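Local coordinates for enoyl-CoA hydratase/isomerase (Shewanella pealeana, PDB 4KPK), which probably acts on acyl-CoA thioesters as an isomerase or hydratase of the crotonase family, at residues A242-K245 with C246-S250; A159-N162 with E163-F167. All blocks are in the same frame, centred on the assembly; numbering follows the deposited sequence.

Contact 2 comes first along the chain and closes before contact 1 opens. It covers the end of strand 158-161, in the mixed sheet between strands 137-141 and 217-218, and the turn that leaves it. Contact 1 lies wholly on helix 238-251, in the C-terminal helical part, before helices 258-273 and 275-285. Their centres are about 27 Å apart, on opposite sides of the chain's centre, and their nearest atoms stay about 11 Å from each other. As part of strand 158-161 and its exit, contact 2 belongs to the sheet-based core of the crotonase fold, whereas contact 1 belongs to its C-terminal helices and faces a second subunit.

Contact 1. Residues A242-K245 with C246-S250; sequences AWVK and CLLSS
Four successive i to i+4 hydrogen bonds join 242-245 to 246-250, one continuous run within helix 238-251. Cys-246 N donates to Ala-242 O, and Leu-247 N reaches Trp-243 O at 3.0 Å. The straightest bond is that from Leu-248 N to Val-244 O, 2.9 Å long with an N-H...O angle of 175°. Ser-249 N completes the series on Lys-245 O at 3.0 Å.

One helical turn apart, Val-244 and Leu-248 lie side by side and point the same way, with Val-244 CG1 3.8 Å from Leu-248 CD1. Leu-248 CG, turned back beside its own backbone N (chi1 -70°), also passes 3.4 Å from Val-244 O, the carbonyl that accepts its amide. Leu-247 instead rests its CB against Trp-243 O, at 3.2 Å. The helix belongs to the C-terminal helical region of this crotonase-like fold, in a trimeric assembly, and its faces have different neighbours. Val-244 packs on Val-172 of the second subunit and Leu-248 on Arg-195 of that subunit, while the indole of Trp-243 makes a cation-pi contact with Arg-267 on helix 258-273.

The side chain of Lys-245 leads away from 246-250 and bends at chi3 (79°), and NZ forms a salt bridge with Asp-157 and a hydrogen bond with the backbone O of Phe-133. The ammonium of this buried side chain thus has both a counter-charge and a carbonyl, which would be expected to favour its charged form. At the far end, Ser-250 OG donates to Leu-247 O at 2.7 Å, in the carbonyl plane on a lone pair.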
ATOM      1  N   ALA A 242     -17.597  14.769   1.905  1.00 22.40           N
ATOM      2  CA  ALA A 242     -17.114  14.806   3.331  1.00 20.20           C
ATOM      3  C   ALA A 242     -17.180  13.468   3.999  1.00 20.68           C
ATOM      4  O   ALA A 242     -16.273  13.068   4.751  1.00 22.42           O
ATOM      5  CB  ALA A 242     -17.917  15.827   4.136  1.00 21.32           C
ATOM      6  N   TRP A 243     -18.258  12.732   3.734  1.00 24.93           N
ATOM      7  CA  TRP A 243     -18.388  11.379   4.314  1.00 24.61           C
ATOM      8  C   TRP A 243     -17.439  10.368   3.712  1.00 22.47           C
ATOM      9  O   TRP A 243     -17.038   9.461   4.405  1.00 19.05           O
ATOM     10  CB  TRP A 243     -19.830  10.869   4.238  1.00 29.07           C
ATOM     11  CG  TRP A 243     -20.745  11.523   5.249  1.00 32.15           C
ATOM     12  CD1 TRP A 243     -20.721  12.856   5.646  1.00 34.98           C
ATOM     13  CD2 TRP A 243     -21.845  10.926   5.954  1.00 34.41           C
ATOM     14  NE1 TRP A 243     -21.720  13.107   6.541  1.00 33.78           N
ATOM     15  CE2 TRP A 243     -22.435  11.953   6.749  1.00 37.06           C
ATOM     16  CE3 TRP A 243     -22.401   9.629   5.993  1.00 33.66           C
ATOM     17  CZ2 TRP A 243     -23.522  11.717   7.587  1.00 36.74           C
ATOM     18  CZ3 TRP A 243     -23.495   9.397   6.813  1.00 36.22           C
ATOM     19  CH2 TRP A 243     -24.046  10.443   7.607  1.00 38.61           C
ATOM     20  N   VAL A 244     -17.072  10.520   2.409  1.00 25.83           N
ATOM     21  CA  VAL A 244     -16.109   9.642   1.768  1.00 23.02           C
ATOM     22  C   VAL A 244     -14.845   9.806   2.540  1.00 21.92           C
ATOM     23  O   VAL A 244     -14.201   8.842   2.848  1.00 25.75           O
ATOM     24  CB  VAL A 244     -15.821  10.009   0.267  1.00 28.66           C
ATOM     25  CG1 VAL A 244     -14.383   9.645  -0.155  1.00 29.45           C
ATOM     26  CG2 VAL A 244     -16.785   9.298  -0.677  1.00 30.49           C
ATOM     27  N   LYS A 245     -14.476  11.049   2.856  1.00 23.04           N
ATOM     28  CA  LYS A 245     -13.213  11.297   3.513  1.00 26.15           C
ATOM     29  C   LYS A 245     -13.161  10.711   4.941  1.00 23.83           C
ATOM     30  O   LYS A 245     -12.118  10.189   5.278  1.00 22.76           O
ATOM     31  CB  LYS A 245     -12.820  12.775   3.545  1.00 26.45           C
ATOM     32  CG  LYS A 245     -12.475  13.408   2.193  1.00 29.89           C
ATOM     33  CD  LYS A 245     -12.005  14.862   2.342  1.00 25.91           C
ATOM     34  CE  LYS A 245     -10.542  14.909   2.798  1.00 27.38           C
ATOM     35  NZ  LYS A 245      -9.835  16.159   2.404  1.00 29.33           N
ATOM     36  N   CYS A 246     -14.243  10.786   5.735  1.00 22.34           N
ATOM     37  CA  CYS A 246     -14.200  10.297   7.121  1.00 23.63           C
ATOM     38  C   CYS A 246     -14.122   8.825   7.012  1.00 23.49           C
ATOM     39  O   CYS A 246     -13.420   8.187   7.754  1.00 27.63           O
ATOM     40  CB  CYS A 246     -15.470  10.641   7.957  1.00 26.76           C
ATOM     41  SG  CYS A 246     -15.784  12.406   8.170  1.00 37.79           S
ATOM     42  N   LEU A 247     -14.845   8.267   6.048  1.00 28.70           N
ATOM     43  CA  LEU A 247     -14.906   6.816   5.895  1.00 28.26           C
ATOM     44  C   LEU A 247     -13.528   6.262   5.548  1.00 26.05           C
ATOM     45  O   LEU A 247     -13.021   5.358   6.193  1.00 23.05           O
ATOM     46  CB  LEU A 247     -15.912   6.473   4.810  1.00 32.02           C
ATOM     47  CG  LEU A 247     -15.945   5.057   4.242  1.00 34.94           C
ATOM     48  CD1 LEU A 247     -16.669   4.155   5.212  1.00 36.71           C
ATOM     49  CD2 LEU A 247     -16.646   5.051   2.883  1.00 41.39           C
ATOM     50  N   LEU A 248     -12.905   6.797   4.503  1.00 25.26           N
ATOM     51  CA  LEU A 248     -11.501   6.422   4.207  1.00 23.07           C
ATOM     52  C   LEU A 248     -10.580   6.588   5.416  1.00 21.89           C
ATOM     53  O   LEU A 248      -9.681   5.783   5.675  1.00 20.05           O
ATOM     54  CB  LEU A 248     -10.951   7.324   3.040  1.00 24.30           C
ATOM     55  CG  LEU A 248     -11.574   7.017   1.673  1.00 22.80           C
ATOM     56  CD1 LEU A 248     -11.097   7.925   0.523  1.00 24.98           C
ATOM     57  CD2 LEU A 248     -11.233   5.581   1.361  1.00 25.44           C
ATOM     58  N   SER A 249     -10.742   7.673   6.132  1.00 23.85           N
ATOM     59  CA  SER A 249      -9.988   7.834   7.419  1.00 26.70           C
ATOM     60  C   SER A 249     -10.175   6.641   8.353  1.00 25.91           C
ATOM     61  O   SER A 249      -9.225   6.082   8.824  1.00 25.76           O
ATOM     62  CB  SER A 249     -10.416   9.103   8.167  1.00 26.89           C
ATOM     63  OG  SER A 249      -9.469   9.459   9.137  1.00 25.58           O
ATOM     64  N   SER A 250     -11.413   6.230   8.557  1.00 29.13           N
ATOM     65  CA  SER A 250     -11.721   5.123   9.462  1.00 30.72           C
ATOM     66  C   SER A 250     -11.117   3.802   9.006  1.00 31.08           C
ATOM     67  O   SER A 250     -10.982   2.902   9.827  1.00 29.85           O
ATOM     68  CB  SER A 250     -13.235   4.985   9.654  1.00 31.54           C
ATOM     69  OG  SER A 250     -13.883   4.382   8.516  1.00 29.94           O
TER

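Contact 2. Residues A159-N162 with E163-F167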
ATOM      1  N   ALA A 159      -3.162  15.909  -6.302  1.00 25.32           N
ATOM      2  CA  ALA A 159      -1.944  16.658  -6.554  1.00 23.78           C
ATOM      3  C   ALA A 159      -1.471  16.495  -8.031  1.00 22.72           C
ATOM      4  O   ALA A 159      -1.396  15.361  -8.622  1.00 21.94           O
ATOM      5  CB  ALA A 159      -0.854  16.200  -5.607  1.00 24.74           C
ATOM      6  N   ILE A 160      -1.161  17.644  -8.619  1.00 23.40           N
ATOM      7  CA  ILE A 160      -0.681  17.735 -10.015  1.00 25.29           C
ATOM      8  C   ILE A 160       0.586  18.541  -9.968  1.00 22.16           C
ATOM      9  O   ILE A 160       0.647  19.542  -9.244  1.00 25.37           O
ATOM     10  CB  ILE A 160      -1.718  18.469 -10.868  1.00 25.79           C
ATOM     11  CG1 ILE A 160      -3.063  17.838 -10.603  1.00 27.19           C
ATOM     12  CG2 ILE A 160      -1.377  18.380 -12.360  1.00 26.74           C
ATOM     13  CD1 ILE A 160      -4.221  18.631 -11.109  1.00 31.06           C
ATOM     14  N   ALA A 161       1.622  18.051 -10.600  1.00 21.96           N
ATOM     15  CA  ALA A 161       2.896  18.771 -10.648  1.00 23.12           C
ATOM     16  C   ALA A 161       3.326  19.027 -12.132  1.00 23.43           C
ATOM     17  O   ALA A 161       2.807  18.351 -13.001  1.00 22.69           O
ATOM     18  CB  ALA A 161       3.969  18.008  -9.926  1.00 21.95           C
ATOM     19  N   ASN A 162       4.219  20.010 -12.371  1.00 23.40           N
ATOM     20  CA  ASN A 162       4.821  20.220 -13.718  1.00 28.35           C
ATOM     21  C   ASN A 162       6.001  19.291 -13.889  1.00 30.98           C
ATOM     22  O   ASN A 162       6.330  18.545 -12.964  1.00 26.41           O
ATOM     23  CB  ASN A 162       5.193  21.686 -14.000  1.00 28.31           C
ATOM     24  CG  ASN A 162       6.350  22.206 -13.163  1.00 28.14           C
ATOM     25  OD1 ASN A 162       6.994  21.503 -12.380  1.00 27.32           O
ATOM     26  ND2 ASN A 162       6.611  23.485 -13.329  1.00 28.01           N
ATOM     27  N   GLU A 163       6.607  19.302 -15.077  1.00 33.75           N
ATOM     28  CA  GLU A 163       7.628  18.314 -15.435  1.00 35.39           C
ATOM     29  C   GLU A 163       8.949  18.516 -14.705  1.00 32.25           C
ATOM     30  O   GLU A 163       9.684  17.549 -14.462  1.00 27.74           O
ATOM     31  CB  GLU A 163       7.837  18.306 -16.967  1.00 41.80           C
ATOM     32  CG  GLU A 163       6.945  17.300 -17.693  1.00 43.86           C
ATOM     33  CD  GLU A 163       6.773  17.628 -19.164  1.00 50.00           C
ATOM     34  OE1 GLU A 163       7.791  17.703 -19.884  1.00 55.54           O
ATOM     35  OE2 GLU A 163       5.613  17.783 -19.617  1.00 57.24           O
ATOM     36  N   ARG A 164       9.239  19.764 -14.350  1.00 31.15           N
ATOM     37  CA  ARG A 164      10.444  20.117 -13.564  1.00 34.11           C
ATOM     38  C   ARG A 164      10.298  19.865 -12.052  1.00 32.04           C
ATOM     39  O   ARG A 164      11.279  20.100 -11.316  1.00 25.68           O
ATOM     40  CB  ARG A 164      10.788  21.601 -13.711  1.00 41.81           C
ATOM     41  CG  ARG A 164      11.599  21.950 -14.932  1.00 50.98           C
ATOM     42  CD  ARG A 164      11.830  23.458 -14.971  1.00 57.29           C
ATOM     43  NE  ARG A 164      12.660  23.867 -16.113  1.00 62.15           N
ATOM     44  CZ  ARG A 164      13.981  23.686 -16.200  1.00 68.77           C
ATOM     45  NH1 ARG A 164      14.654  23.080 -15.222  1.00 73.16           N
ATOM     46  NH2 ARG A 164      14.645  24.115 -17.273  1.00 68.29           N
ATOM     47  N   ALA A 165       9.104  19.435 -11.583  1.00 27.80           N
ATOM     48  CA  ALA A 165       8.908  19.255 -10.105  1.00 27.18           C
ATOM     49  C   ALA A 165       9.945  18.380  -9.440  1.00 26.96           C
ATOM     50  O   ALA A 165      10.381  17.374  -9.966  1.00 27.79           O
ATOM     51  CB  ALA A 165       7.539  18.736  -9.787  1.00 28.70           C
ATOM     52  N   SER A 166      10.342  18.783  -8.257  1.00 30.24           N
ATOM     53  CA  SER A 166      11.487  18.212  -7.616  1.00 31.93           C
ATOM     54  C   SER A 166      11.105  17.846  -6.192  1.00 28.74           C
ATOM     55  O   SER A 166      10.406  18.634  -5.533  1.00 27.92           O
ATOM     56  CB  SER A 166      12.568  19.294  -7.563  1.00 37.16           C
ATOM     57  OG  SER A 166      13.765  18.785  -7.996  1.00 41.67           O
ATOM     58  N   PHE A 167      11.569  16.683  -5.706  1.00 27.17           N
ATOM     59  CA  PHE A 167      11.245  16.222  -4.335  1.00 29.47           C
ATOM     60  C   PHE A 167      12.462  15.615  -3.664  1.00 30.32           C
ATOM     61  O   PHE A 167      13.344  15.070  -4.331  1.00 29.55           O
ATOM     62  CB  PHE A 167      10.090  15.198  -4.348  1.00 29.00           C
ATOM     63  CG  PHE A 167       8.937  15.648  -5.156  1.00 27.94           C
ATOM     64  CD1 PHE A 167       7.917  16.386  -4.591  1.00 26.87           C
ATOM     65  CD2 PHE A 167       8.915  15.390  -6.532  1.00 26.66           C
ATOM     66  CE1 PHE A 167       6.871  16.837  -5.390  1.00 28.50           C
ATOM     67  CE2 PHE A 167       7.893  15.812  -7.305  1.00 24.77           C
ATOM     68  CZ  PHE A 167       6.877  16.565  -6.756  1.00 26.83           C
TER
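Asn-162 opens a type I beta turn to Ala-165, and its side chain folds over the turn it begins. CB and CG lie beside the amide of Glu-163 because that residue follows directly in the chain. With chi1 at 69°, CG stands between the backbone N and the carbonyl carbon, and this swings OD1 over the turn. There OD1 comes within 3.1 Å of Ala-165 N, but at an angle too poor for a hydrogen bond, and it lies 4.0 Å from Arg-164 CB; its bond is with Gly-143 N, outside the turn. Ala-165 N donates instead to Asn-162 O, 3.2 Å away, approaching from well above the carbonyl plane. Across the turn, Ala-161 CB meets Ala-165 CB at 3.6 Å, and the latter methyl also touches Asn-162 O at 3.4 Å. An alanine at Asn-162 would take away OD1 and is likely to leave Gly-143 N without this acceptor, weakening the tie between the turn and the loop after strand 137-141. Glu-163 N is hydrogen-bonded to Asp-220 OD1, a second tie to surrounding loops. The turn directly follows strand 158-161, whose Ile-160 pairs through its backbone with Thr-139 and Val-141 on one side, while Ala-161 pairs with Asp-217 on the other; Ile-160 packs on helix 222-235, and Ala-159 on Ile-153 of helix 148-155.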